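Glutathione S-transferase omega-like 2 (Saccharomyces cerevisiae, PDB 5LKB) acts as a 1-Cys thiol transferase on beta-hydroxyethyl disulfide, reduces dehydroascorbate and dimethylarsinic acid, and reacts with glutathionyl-(hydro)quinones. Local coordinates at residues A[29-32]-A[37-40]; A[275-278]-A[282-285]; A[324-327]-A[332-335]. All blocks are in the same frame, centred on the assembly; numbering follows the deposited sequence.

In the fold
The three contacts lie in two parts of the glutathione transferase fold. Interaction 1 ties the loop ahead of strand 38-42 to the start of that strand, in the thioredoxin-like domain that also carries the nucleophile Cys-46. Interactions 2 and 3 belong to the helical C-terminal domain; their centres are 13 Å apart and they share one hydrophobic patch, in which Leu-283 CD1 lies 3.9 Å from Phe-333 CZ and Phe-277 CE1 lies 4.1 Å from Leu-326 CD2. Interaction 1 stands apart, its centre 30 Å from that of interaction 2 and 29 Å from that of interaction 3. All three are away from the glutathione site.

Interaction 1 of 3, residues A[29-32]-A[37-40]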
ATOM      1  N   PRO A  29       0.762  -5.943 -49.364  1.00 26.08           N
ATOM      2  CA  PRO A  29       0.691  -7.177 -50.167  1.00 26.34           C
ATOM      3  C   PRO A  29       0.009  -8.296 -49.465  1.00 25.98           C
ATOM      4  O   PRO A  29      -0.496  -9.200 -50.110  1.00 29.56           O
ATOM      5  CB  PRO A  29       2.174  -7.515 -50.453  1.00 25.44           C
ATOM      6  CG  PRO A  29       2.897  -6.869 -49.360  1.00 24.57           C
ATOM      7  CD  PRO A  29       2.139  -5.602 -48.995  1.00 28.86           C
ATOM      8  N   ILE A  30      -0.066  -8.286 -48.126  1.00 22.44           N
ATOM      9  CA  ILE A  30      -0.484  -9.465 -47.390  1.00 22.14           C
ATOM     10  C   ILE A  30      -1.675  -9.158 -46.479  1.00 24.75           C
ATOM     11  O   ILE A  30      -2.659  -9.897 -46.469  1.00 25.51           O
ATOM     12  CB  ILE A  30       0.693 -10.094 -46.585  1.00 26.25           C
ATOM     13  CG1 ILE A  30       1.801 -10.602 -47.528  1.00 33.59           C
ATOM     14  CG2 ILE A  30       0.180 -11.271 -45.711  1.00 25.48           C
ATOM     15  CD1 ILE A  30       1.320 -11.664 -48.554  1.00 34.05           C
ATOM     16  N   TYR A  31      -1.627  -8.037 -45.745  1.00 21.61           N
ATOM     17  CA  TYR A  31      -2.589  -7.796 -44.661  1.00 20.29           C
ATOM     18  C   TYR A  31      -3.457  -6.622 -45.082  1.00 19.00           C
ATOM     19  O   TYR A  31      -3.127  -5.445 -44.845  1.00 19.59           O
ATOM     20  CB  TYR A  31      -1.890  -7.427 -43.325  1.00 19.58           C
ATOM     21  CG  TYR A  31      -1.048  -8.471 -42.713  1.00 18.28           C
ATOM     22  CD1 TYR A  31      -1.530  -9.735 -42.508  1.00 20.21           C
ATOM     23  CD2 TYR A  31       0.252  -8.182 -42.288  1.00 19.29           C
ATOM     24  CE1 TYR A  31      -0.776 -10.713 -41.853  1.00 22.53           C
ATOM     25  CE2 TYR A  31       1.049  -9.161 -41.660  1.00 18.15           C
ATOM     26  CZ  TYR A  31       0.533 -10.438 -41.442  1.00 17.40           C
ATOM     27  OH  TYR A  31       1.262 -11.411 -40.814  1.00 23.97           O
ATOM     28  N   LYS A  32      -4.581  -6.949 -45.879  1.00 23.51           N
ATOM     29  CA  LYS A  32      -5.434  -5.878 -46.298  1.00 20.09           C
ATOM     30  C   LYS A  32      -6.654  -5.761 -45.381  1.00 19.89           C
ATOM     31  O   LYS A  32      -7.044  -6.720 -44.712  1.00 21.86           O
ATOM     32  CB  LYS A  32      -5.915  -6.145 -47.743  1.00 24.35           C
ATOM     33  CG  LYS A  32      -4.731  -6.144 -48.778  1.00 26.08           C
ATOM     34  CD  LYS A  32      -5.206  -6.075 -50.310  1.00 25.19           C
ATOM     35  CE  LYS A  32      -3.997  -5.814 -51.254  1.00 22.61           C
ATOM     36  NZ  LYS A  32      -3.189  -6.975 -51.166  1.00 33.08           N
ATOM     37  N   ARG A  37     -11.839 -10.667 -40.467  1.00 24.38           N
ATOM     38  CA  ARG A  37     -10.544 -11.254 -40.784  1.00 22.49           C
ATOM     39  C   ARG A  37      -9.567 -11.195 -39.608  1.00 20.39           C
ATOM     40  O   ARG A  37      -8.733 -12.096 -39.436  1.00 20.73           O
ATOM     41  CB  ARG A  37      -9.901 -10.551 -42.008  1.00 22.98           C
ATOM     42  CG  ARG A  37      -8.500 -11.065 -42.327  1.00 20.66           C
ATOM     43  CD  ARG A  37      -7.979 -10.536 -43.658  1.00 21.62           C
ATOM     44  NE  ARG A  37      -6.617 -10.995 -43.761  1.00 20.59           N
ATOM     45  CZ  ARG A  37      -5.804 -10.756 -44.799  1.00 24.23           C
ATOM     46  NH1 ARG A  37      -6.225  -9.997 -45.805  1.00 25.52           N
ATOM     47  NH2 ARG A  37      -4.555 -11.230 -44.791  1.00 21.60           N
ATOM     48  N   TYR A  38      -9.581 -10.089 -38.853  1.00 21.15           N
ATOM     49  CA  TYR A  38      -8.626  -9.889 -37.759  1.00 20.48           C
ATOM     50  C   TYR A  38      -9.294 -10.053 -36.401  1.00 23.16           C
ATOM     51  O   TYR A  38     -10.495  -9.828 -36.236  1.00 21.47           O
ATOM     52  CB  TYR A  38      -7.965  -8.515 -37.909  1.00 18.03           C
ATOM     53  CG  TYR A  38      -7.261  -8.350 -39.264  1.00 16.37           C
ATOM     54  CD1 TYR A  38      -5.996  -8.855 -39.489  1.00 16.67           C
ATOM     55  CD2 TYR A  38      -7.886  -7.685 -40.275  1.00 20.52           C
ATOM     56  CE1 TYR A  38      -5.372  -8.742 -40.730  1.00 18.80           C
ATOM     57  CE2 TYR A  38      -7.291  -7.579 -41.520  1.00 18.97           C
ATOM     58  CZ  TYR A  38      -6.016  -8.075 -41.722  1.00 23.21           C
ATOM     59  OH  TYR A  38      -5.338  -7.984 -42.965  1.00 18.97           O
ATOM     60  N   TRP A  39      -8.460 -10.385 -35.416  1.00 21.13           N
ATOM     61  CA  TRP A  39      -8.912 -10.686 -34.073  1.00 18.70           C
ATOM     62  C   TRP A  39      -7.938 -10.034 -33.098  1.00 17.65           C
ATOM     63  O   TRP A  39      -6.756  -9.864 -33.383  1.00 17.81           O
ATOM     64  CB  TRP A  39      -8.907 -12.194 -33.795  1.00 20.51           C
ATOM     65  CG  TRP A  39     -10.033 -12.608 -32.880  1.00 22.27           C
ATOM     66  CD1 TRP A  39      -9.956 -12.934 -31.571  1.00 21.43           C
ATOM     67  CD2 TRP A  39     -11.393 -12.733 -33.252  1.00 20.67           C
ATOM     68  NE1 TRP A  39     -11.212 -13.249 -31.088  1.00 20.46           N
ATOM     69  CE2 TRP A  39     -12.105 -13.144 -32.127  1.00 23.41           C
ATOM     70  CE3 TRP A  39     -12.076 -12.554 -34.442  1.00 20.28           C
ATOM     71  CZ2 TRP A  39     -13.470 -13.386 -32.172  1.00 22.47           C
ATOM     72  CZ3 TRP A  39     -13.393 -12.766 -34.481  1.00 23.26           C
ATOM     73  CH2 TRP A  39     -14.103 -13.178 -33.345  1.00 27.03           C
ATOM     74  N   LEU A  40      -8.466  -9.633 -31.961  1.00 19.66           N
ATOM     75  CA  LEU A  40      -7.701  -8.955 -30.930  1.00 18.57           C
ATOM     76  C   LEU A  40      -7.788  -9.821 -29.684  1.00 16.42           C
ATOM     77  O   LEU A  40      -8.866  -9.934 -29.077  1.00 17.15           O
ATOM     78  CB  LEU A  40      -8.261  -7.539 -30.714  1.00 18.35           C
ATOM     79  CG  LEU A  40      -7.485  -6.718 -29.678  1.00 18.45           C
ATOM     80  CD1 LEU A  40      -6.024  -6.474 -30.240  1.00 18.72           C
ATOM     81  CD2 LEU A  40      -8.174  -5.421 -29.429  1.00 17.72           C
TER
HETATM   82  O   HOH W   1      -5.105  -9.897 -48.399  1.00 34.72           O
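Two side chains of 37-40, those of Arg-37 and Tyr-38, reach back to the carbonyls of Ile-30 and Lys-32, and they do nearly all the work here. The tight part is the phenol of Tyr-38. Tyr-38 OH donates to Lys-32 O at 2.7 Å, the acceptor lying in the plane of the ring at its edge, while the hydroxyl sits above the carbonyl plane of Lys-32 and misses the lone-pair directions. Tyr-38 OH is also pressed against Tyr-31 CB at 3.5 Å, and lies over the centre of the Arg-37 guanidinium, 3.3 Å above its plane. On the ring itself, one face is covered by Arg-37 CG.

The guanidinium gets there because the chain of Arg-37 runs straight out, CG anti to the backbone N (chi1 176°) and extended through to NE. Arg-37 NH2 then gives a hydrogen bond to Ile-30 O, 2.9 Å long and with an N-H...O angle of 150°. Arg-37 NE forms a salt bridge with Asp-163 of the neighbouring strand 160-163, which helps fix the rotation of the flat group. In the thioredoxin-like fold, strand 38-42 is an inner strand of the mixed sheet, and this contact holds the preceding loop against the start of that strand through side chains. The Tyr-31 side chain crosses that of Arg-37 at about a right angle, its CD1 near NH2, and its OH hydrogen-bonds to Thr-168.

Toward solvent the packing is looser. Ile-30 and Lys-32 are exposed; a water accepts from Arg-37 NH1 at 2.8 Å and donates to Ile-30 O at 3.1 Å, so that carbonyl is held by both the arginine and the water. Lys-32 NZ bonds to His-28 O and stays 6.9 Å from Arg-37 NH1.

Interaction 2 of 3, residues A[275-278]-A[282-285]; sequences EFFT and QLTE
Phe-277 meets the backbone of Gln-282 and Leu-283 with the flat of its ring, inside the loop that joins helix 269-273 to helix 285-304 in the C-terminal domain of the glutathione transferase fold. The loop doubles back on itself, and Thr-284 forms the N-cap of the second helix, its OG1 accepting from Ala-286 N.

Taken in order, Glu-275 comes first and points away from the other segment; its backbone O receives a weak hydrogen bond from Phe-277 N. Phe-276 also points away, packing on helices 232-264 and 317-329.

Phe-277 is the residue that crosses over. With CG anti to its own carbonyl carbon (chi1 -55°), the ring lies flat against the peptide between Gln-282 and Leu-283 and covers it face-on: Gln-282 C is 3.3 Å from Phe-277 CD2, toward the rim, and Leu-283 N sits over the ring centre, 3.4 Å above the plane. Farther along the same face Leu-283 CB makes an off-centre CH-pi contact, 4.2 Å from the centroid and 30° from the normal. No hydrogen bond links the two segments; the direct contact is van der Waals and CH-pi. Thr-278, last in the segment, bonds through OG1 to Asp-287, whose other carboxylate oxygen accepts from Thr-284 N; one acidic side chain thus serves both segments.

Gln-282 folds its amide back over its own segment, where NE2 makes a weak hydrogen bond to Leu-283 O. Beyond CB, Leu-283 continues alongside the ring, its CD1 3.9 Å from Phe-277 CE1.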
ATOM      1  N   GLU A 275     -12.942  19.816 -22.529  1.00 22.60           N
ATOM      2  CA  GLU A 275     -11.657  20.137 -23.111  1.00 25.77           C
ATOM      3  C   GLU A 275     -10.491  19.775 -22.207  1.00 24.71           C
ATOM      4  O   GLU A 275      -9.357  20.180 -22.480  1.00 24.15           O
ATOM      5  CB  GLU A 275     -11.629  21.628 -23.474  1.00 30.43           C
ATOM      6  CG  GLU A 275     -12.534  21.915 -24.713  1.00 36.06           C
ATOM      7  CD  GLU A 275     -13.026  23.371 -24.777  1.00 41.20           C
ATOM      8  OE1 GLU A 275     -14.235  23.608 -25.093  1.00 39.84           O
ATOM      9  OE2 GLU A 275     -12.208  24.262 -24.492  1.00 32.90           O
ATOM     10  N   PHE A 276     -10.736  18.998 -21.151  1.00 26.20           N
ATOM     11  CA  PHE A 276      -9.711  18.773 -20.104  1.00 22.04           C
ATOM     12  C   PHE A 276      -8.929  17.494 -20.417  1.00 21.85           C
ATOM     13  O   PHE A 276      -9.282  16.415 -19.956  1.00 21.87           O
ATOM     14  CB  PHE A 276     -10.373  18.741 -18.735  1.00 21.68           C
ATOM     15  CG  PHE A 276      -9.406  18.638 -17.596  1.00 20.17           C
ATOM     16  CD1 PHE A 276      -8.314  19.500 -17.474  1.00 20.11           C
ATOM     17  CD2 PHE A 276      -9.614  17.692 -16.605  1.00 22.22           C
ATOM     18  CE1 PHE A 276      -7.408  19.379 -16.396  1.00 24.72           C
ATOM     19  CE2 PHE A 276      -8.746  17.597 -15.526  1.00 19.27           C
ATOM     20  CZ  PHE A 276      -7.653  18.439 -15.403  1.00 20.97           C
ATOM     21  N   PHE A 277      -7.867  17.610 -21.232  1.00 21.23           N
ATOM     22  CA  PHE A 277      -7.081  16.490 -21.740  1.00 17.33           C
ATOM     23  C   PHE A 277      -5.593  16.817 -21.690  1.00 19.81           C
ATOM     24  O   PHE A 277      -5.185  17.962 -21.511  1.00 22.70           O
ATOM     25  CB  PHE A 277      -7.486  16.113 -23.194  1.00 20.74           C
ATOM     26  CG  PHE A 277      -8.944  15.815 -23.342  1.00 19.43           C
ATOM     27  CD1 PHE A 277      -9.432  14.577 -22.964  1.00 22.88           C
ATOM     28  CD2 PHE A 277      -9.835  16.766 -23.827  1.00 21.75           C
ATOM     29  CE1 PHE A 277     -10.758  14.278 -23.083  1.00 22.43           C
ATOM     30  CE2 PHE A 277     -11.160  16.459 -23.942  1.00 23.99           C
ATOM     31  CZ  PHE A 277     -11.631  15.198 -23.556  1.00 25.79           C
ATOM     32  N   THR A 278      -4.779  15.770 -21.782  1.00 17.99           N
ATOM     33  CA  THR A 278      -3.333  15.926 -21.594  1.00 20.89           C
ATOM     34  C   THR A 278      -2.692  16.743 -22.712  1.00 22.02           C
ATOM     35  O   THR A 278      -1.797  17.557 -22.451  1.00 23.08           O
ATOM     36  CB  THR A 278      -2.606  14.583 -21.473  1.00 20.28           C
ATOM     37  OG1 THR A 278      -2.952  13.698 -22.553  1.00 19.97           O
ATOM     38  CG2 THR A 278      -2.937  13.914 -20.098  1.00 20.17           C
ATOM     39  N   GLN A 282      -8.694  18.146 -26.929  1.00 25.52           N
ATOM     40  CA  GLN A 282      -9.547  17.024 -27.293  1.00 20.91           C
ATOM     41  C   GLN A 282      -8.905  15.714 -26.810  1.00 20.78           C
ATOM     42  O   GLN A 282      -7.694  15.640 -26.575  1.00 20.83           O
ATOM     43  CB  GLN A 282      -9.724  16.944 -28.833  1.00 27.12           C
ATOM     44  CG  GLN A 282      -8.390  16.655 -29.490  1.00 25.30           C
ATOM     45  CD  GLN A 282      -8.448  16.381 -30.979  1.00 34.50           C
ATOM     46  OE1 GLN A 282      -8.291  17.289 -31.773  1.00 41.87           O
ATOM     47  NE2 GLN A 282      -8.608  15.109 -31.356  1.00 38.26           N
ATOM     48  N   LEU A 283      -9.742  14.669 -26.753  1.00 21.72           N
ATOM     49  CA  LEU A 283      -9.266  13.328 -26.440  1.00 21.62           C
ATOM     50  C   LEU A 283      -8.337  12.825 -27.529  1.00 20.05           C
ATOM     51  O   LEU A 283      -8.658  12.858 -28.725  1.00 21.78           O
ATOM     52  CB  LEU A 283     -10.444  12.395 -26.287  1.00 17.64           C
ATOM     53  CG  LEU A 283     -10.209  10.911 -26.003  1.00 22.51           C
ATOM     54  CD1 LEU A 283      -9.789  10.777 -24.585  1.00 23.75           C
ATOM     55  CD2 LEU A 283     -11.429  10.034 -26.279  1.00 23.45           C
ATOM     56  N   THR A 284      -7.190  12.359 -27.126  1.00 19.02           N
ATOM     57  CA  THR A 284      -6.186  11.781 -27.986  1.00 18.78           C
ATOM     58  C   THR A 284      -5.638  10.494 -27.409  1.00 22.10           C
ATOM     59  O   THR A 284      -5.885  10.121 -26.234  1.00 17.90           O
ATOM     60  CB  THR A 284      -5.016  12.735 -28.259  1.00 19.35           C
ATOM     61  OG1 THR A 284      -4.109  12.731 -27.138  1.00 20.34           O
ATOM     62  CG2 THR A 284      -5.489  14.161 -28.615  1.00 19.59           C
ATOM     63  N   GLU A 285      -4.840   9.838 -28.236  1.00 17.94           N
ATOM     64  CA  GLU A 285      -4.075   8.665 -27.852  1.00 16.56           C
ATOM     65  C   GLU A 285      -3.242   8.894 -26.587  1.00 17.15           C
ATOM     66  O   GLU A 285      -3.009   7.946 -25.821  1.00 18.05           O
ATOM     67  CB  GLU A 285      -3.117   8.337 -28.988  1.00 18.41           C
ATOM     68  CG  GLU A 285      -2.200   7.231 -28.718  1.00 19.91           C
ATOM     69  CD  GLU A 285      -1.219   7.021 -29.875  1.00 19.54           C
ATOM     70  OE1 GLU A 285      -0.023   7.358 -29.725  1.00 19.49           O
ATOM     71  OE2 GLU A 285      -1.665   6.492 -30.914  1.00 21.29           O
TER

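Interaction 3 of 3, residues A[324-327]-A[332-335]; sequences RNLY and AFRY
Phe-333 and Arg-334 close over Leu-326 and Tyr-327 where helix 317-329 gives way to the short helix 331-334, a break between two consecutive helices in the C-terminal domain of the glutathione transferase fold. No direct hydrogen bond spans the two segments.

Ala-332 packs on Ala-57 and Leu-58 of helix 47-58 in the thioredoxin-like domain, so this break lies at the seam between the two domains. Phe-333 comes next and points at the longer helix. Phe-333 CB rests 3.4 Å from Leu-326 O, and the ring takes Leu-326 CB over one face in a CH-pi contact, 4.2 Å from the centroid and 14° from the normal. Leu-326 CD1 reaches the rim at CE2. Tyr-291 of helix 285-304 meets the same phenylalanine edge-to-face.

Arg-334 crosses the side chain of Tyr-327 obliquely. An extended chain, with CG anti to the backbone N (chi1 -175°), brings CG over the phenol face, 4.1 Å from the centroid and 25° from the normal, while Arg-334 CB packs on Tyr-327 O at 3.1 Å. Farther out, the guanidinium lies with Tyr-335 OH over its centre, 3.4 Å above the plane, and Arg-334 CG is also over the Tyr-335 ring, so its methylene lies between two tyrosines. One water closes the polar end, 2.7 Å from both Tyr-327 OH and Arg-334 NE, accepting from the latter.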
ATOM      1  N   ARG A 324     -11.092  10.366 -13.529  1.00 16.10           N
ATOM      2  CA  ARG A 324     -12.491  10.143 -13.208  1.00 16.21           C
ATOM      3  C   ARG A 324     -13.389  10.626 -14.337  1.00 17.55           C
ATOM      4  O   ARG A 324     -14.381   9.954 -14.646  1.00 17.75           O
ATOM      5  CB  ARG A 324     -12.879  10.838 -11.894  1.00 14.93           C
ATOM      6  CG  ARG A 324     -12.329  10.069 -10.710  1.00 15.76           C
ATOM      7  CD  ARG A 324     -12.714  10.772  -9.423  1.00 16.01           C
ATOM      8  NE  ARG A 324     -12.125  12.099  -9.307  1.00 17.36           N
ATOM      9  CZ  ARG A 324     -12.556  13.017  -8.444  1.00 18.71           C
ATOM     10  NH1 ARG A 324     -13.581  12.754  -7.669  1.00 19.23           N
ATOM     11  NH2 ARG A 324     -11.964  14.208  -8.392  1.00 19.67           N
ATOM     12  N   ASN A 325     -13.036  11.747 -14.981  1.00 15.84           N
ATOM     13  CA  ASN A 325     -13.834  12.204 -16.123  1.00 18.51           C
ATOM     14  C   ASN A 325     -13.828  11.149 -17.228  1.00 18.14           C
ATOM     15  O   ASN A 325     -14.877  10.821 -17.804  1.00 17.04           O
ATOM     16  CB  ASN A 325     -13.303  13.537 -16.666  1.00 19.83           C
ATOM     17  CG  ASN A 325     -14.111  14.044 -17.867  1.00 20.51           C
ATOM     18  OD1 ASN A 325     -15.331  14.091 -17.807  1.00 22.79           O
ATOM     19  ND2 ASN A 325     -13.427  14.423 -18.910  1.00 20.64           N
ATOM     20  N   LEU A 326     -12.650  10.578 -17.532  1.00 17.13           N
ATOM     21  CA  LEU A 326     -12.568   9.549 -18.572  1.00 16.29           C
ATOM     22  C   LEU A 326     -13.348   8.309 -18.174  1.00 17.76           C
ATOM     23  O   LEU A 326     -14.138   7.767 -18.963  1.00 16.44           O
ATOM     24  CB  LEU A 326     -11.120   9.229 -18.913  1.00 15.07           C
ATOM     25  CG  LEU A 326     -10.313  10.363 -19.507  1.00 16.20           C
ATOM     26  CD1 LEU A 326      -8.890   9.967 -19.688  1.00 17.77           C
ATOM     27  CD2 LEU A 326     -10.898  10.832 -20.853  1.00 18.53           C
ATOM     28  N   TYR A 327     -13.134   7.831 -16.951  1.00 14.92           N
ATOM     29  CA  TYR A 327     -13.788   6.595 -16.558  1.00 14.74           C
ATOM     30  C   TYR A 327     -15.298   6.745 -16.553  1.00 19.81           C
ATOM     31  O   TYR A 327     -15.997   5.898 -17.098  1.00 18.29           O
ATOM     32  CB  TYR A 327     -13.296   6.214 -15.139  1.00 14.08           C
ATOM     33  CG  TYR A 327     -14.006   4.956 -14.610  1.00 13.44           C
ATOM     34  CD1 TYR A 327     -13.491   3.697 -14.869  1.00 14.67           C
ATOM     35  CD2 TYR A 327     -15.208   5.037 -13.900  1.00 15.93           C
ATOM     36  CE1 TYR A 327     -14.117   2.568 -14.477  1.00 15.30           C
ATOM     37  CE2 TYR A 327     -15.817   3.908 -13.484  1.00 16.94           C
ATOM     38  CZ  TYR A 327     -15.300   2.678 -13.794  1.00 16.79           C
ATOM     39  OH  TYR A 327     -15.890   1.545 -13.347  1.00 22.65           O
ATOM     40  N   ALA A 332     -16.196   3.914 -23.505  1.00 17.42           N
ATOM     41  CA  ALA A 332     -15.060   3.128 -24.017  1.00 16.16           C
ATOM     42  C   ALA A 332     -14.049   2.839 -22.923  1.00 17.82           C
ATOM     43  O   ALA A 332     -13.339   1.839 -23.015  1.00 15.63           O
ATOM     44  CB  ALA A 332     -14.340   3.863 -25.141  1.00 18.05           C
ATOM     45  N   PHE A 333     -13.954   3.750 -21.951  1.00 16.47           N
ATOM     46  CA  PHE A 333     -13.069   3.596 -20.802  1.00 14.31           C
ATOM     47  C   PHE A 333     -13.731   2.748 -19.711  1.00 15.89           C
ATOM     48  O   PHE A 333     -13.222   1.679 -19.348  1.00 15.54           O
ATOM     49  CB  PHE A 333     -12.649   4.973 -20.303  1.00 14.40           C
ATOM     50  CG  PHE A 333     -11.727   5.741 -21.237  1.00 17.59           C
ATOM     51  CD1 PHE A 333     -12.236   6.420 -22.348  1.00 15.96           C
ATOM     52  CD2 PHE A 333     -10.366   5.773 -21.044  1.00 14.02           C
ATOM     53  CE1 PHE A 333     -11.386   7.170 -23.188  1.00 15.92           C
ATOM     54  CE2 PHE A 333      -9.526   6.535 -21.870  1.00 14.46           C
ATOM     55  CZ  PHE A 333     -10.048   7.212 -22.980  1.00 16.16           C
ATOM     56  N   ARG A 334     -14.923   3.170 -19.245  1.00 17.56           N
ATOM     57  CA  ARG A 334     -15.545   2.463 -18.123  1.00 19.18           C
ATOM     58  C   ARG A 334     -15.708   0.981 -18.435  1.00 17.02           C
ATOM     59  O   ARG A 334     -15.399   0.119 -17.606  1.00 17.02           O
ATOM     60  CB  ARG A 334     -16.923   3.062 -17.866  1.00 24.56           C
ATOM     61  CG  ARG A 334     -17.610   2.520 -16.691  1.00 24.67           C
ATOM     62  CD  ARG A 334     -18.849   3.395 -16.580  1.00 31.11           C
ATOM     63  NE  ARG A 334     -19.701   3.079 -15.458  1.00 38.20           N
ATOM     64  CZ  ARG A 334     -20.748   3.841 -15.104  1.00 35.44           C
ATOM     65  NH1 ARG A 334     -21.073   4.952 -15.796  1.00 37.33           N
ATOM     66  NH2 ARG A 334     -21.475   3.498 -14.071  1.00 31.78           N
ATOM     67  N   TYR A 335     -16.260   0.675 -19.619  1.00 16.87           N
ATOM     68  CA  TYR A 335     -16.713  -0.690 -19.891  1.00 17.48           C
ATOM     69  C   TYR A 335     -15.636  -1.577 -20.461  1.00 16.70           C
ATOM     70  O   TYR A 335     -15.875  -2.771 -20.696  1.00 17.86           O
ATOM     71  CB  TYR A 335     -18.011  -0.686 -20.725  1.00 17.71           C
ATOM     72  CG  TYR A 335     -19.131  -0.024 -19.951  1.00 20.88           C
ATOM     73  CD1 TYR A 335     -19.634  -0.606 -18.808  1.00 24.28           C
ATOM     74  CD2 TYR A 335     -19.605   1.212 -20.303  1.00 24.77           C
ATOM     75  CE1 TYR A 335     -20.663   0.010 -18.039  1.00 28.15           C
ATOM     76  CE2 TYR A 335     -20.621   1.841 -19.539  1.00 30.11           C
ATOM     77  CZ  TYR A 335     -21.117   1.219 -18.411  1.00 28.92           C
ATOM     78  OH  TYR A 335     -22.109   1.787 -17.626  1.00 29.53           O
TER
HETATM   79  O   HOH W   2     -18.540   1.432 -13.601  1.00 34.05           O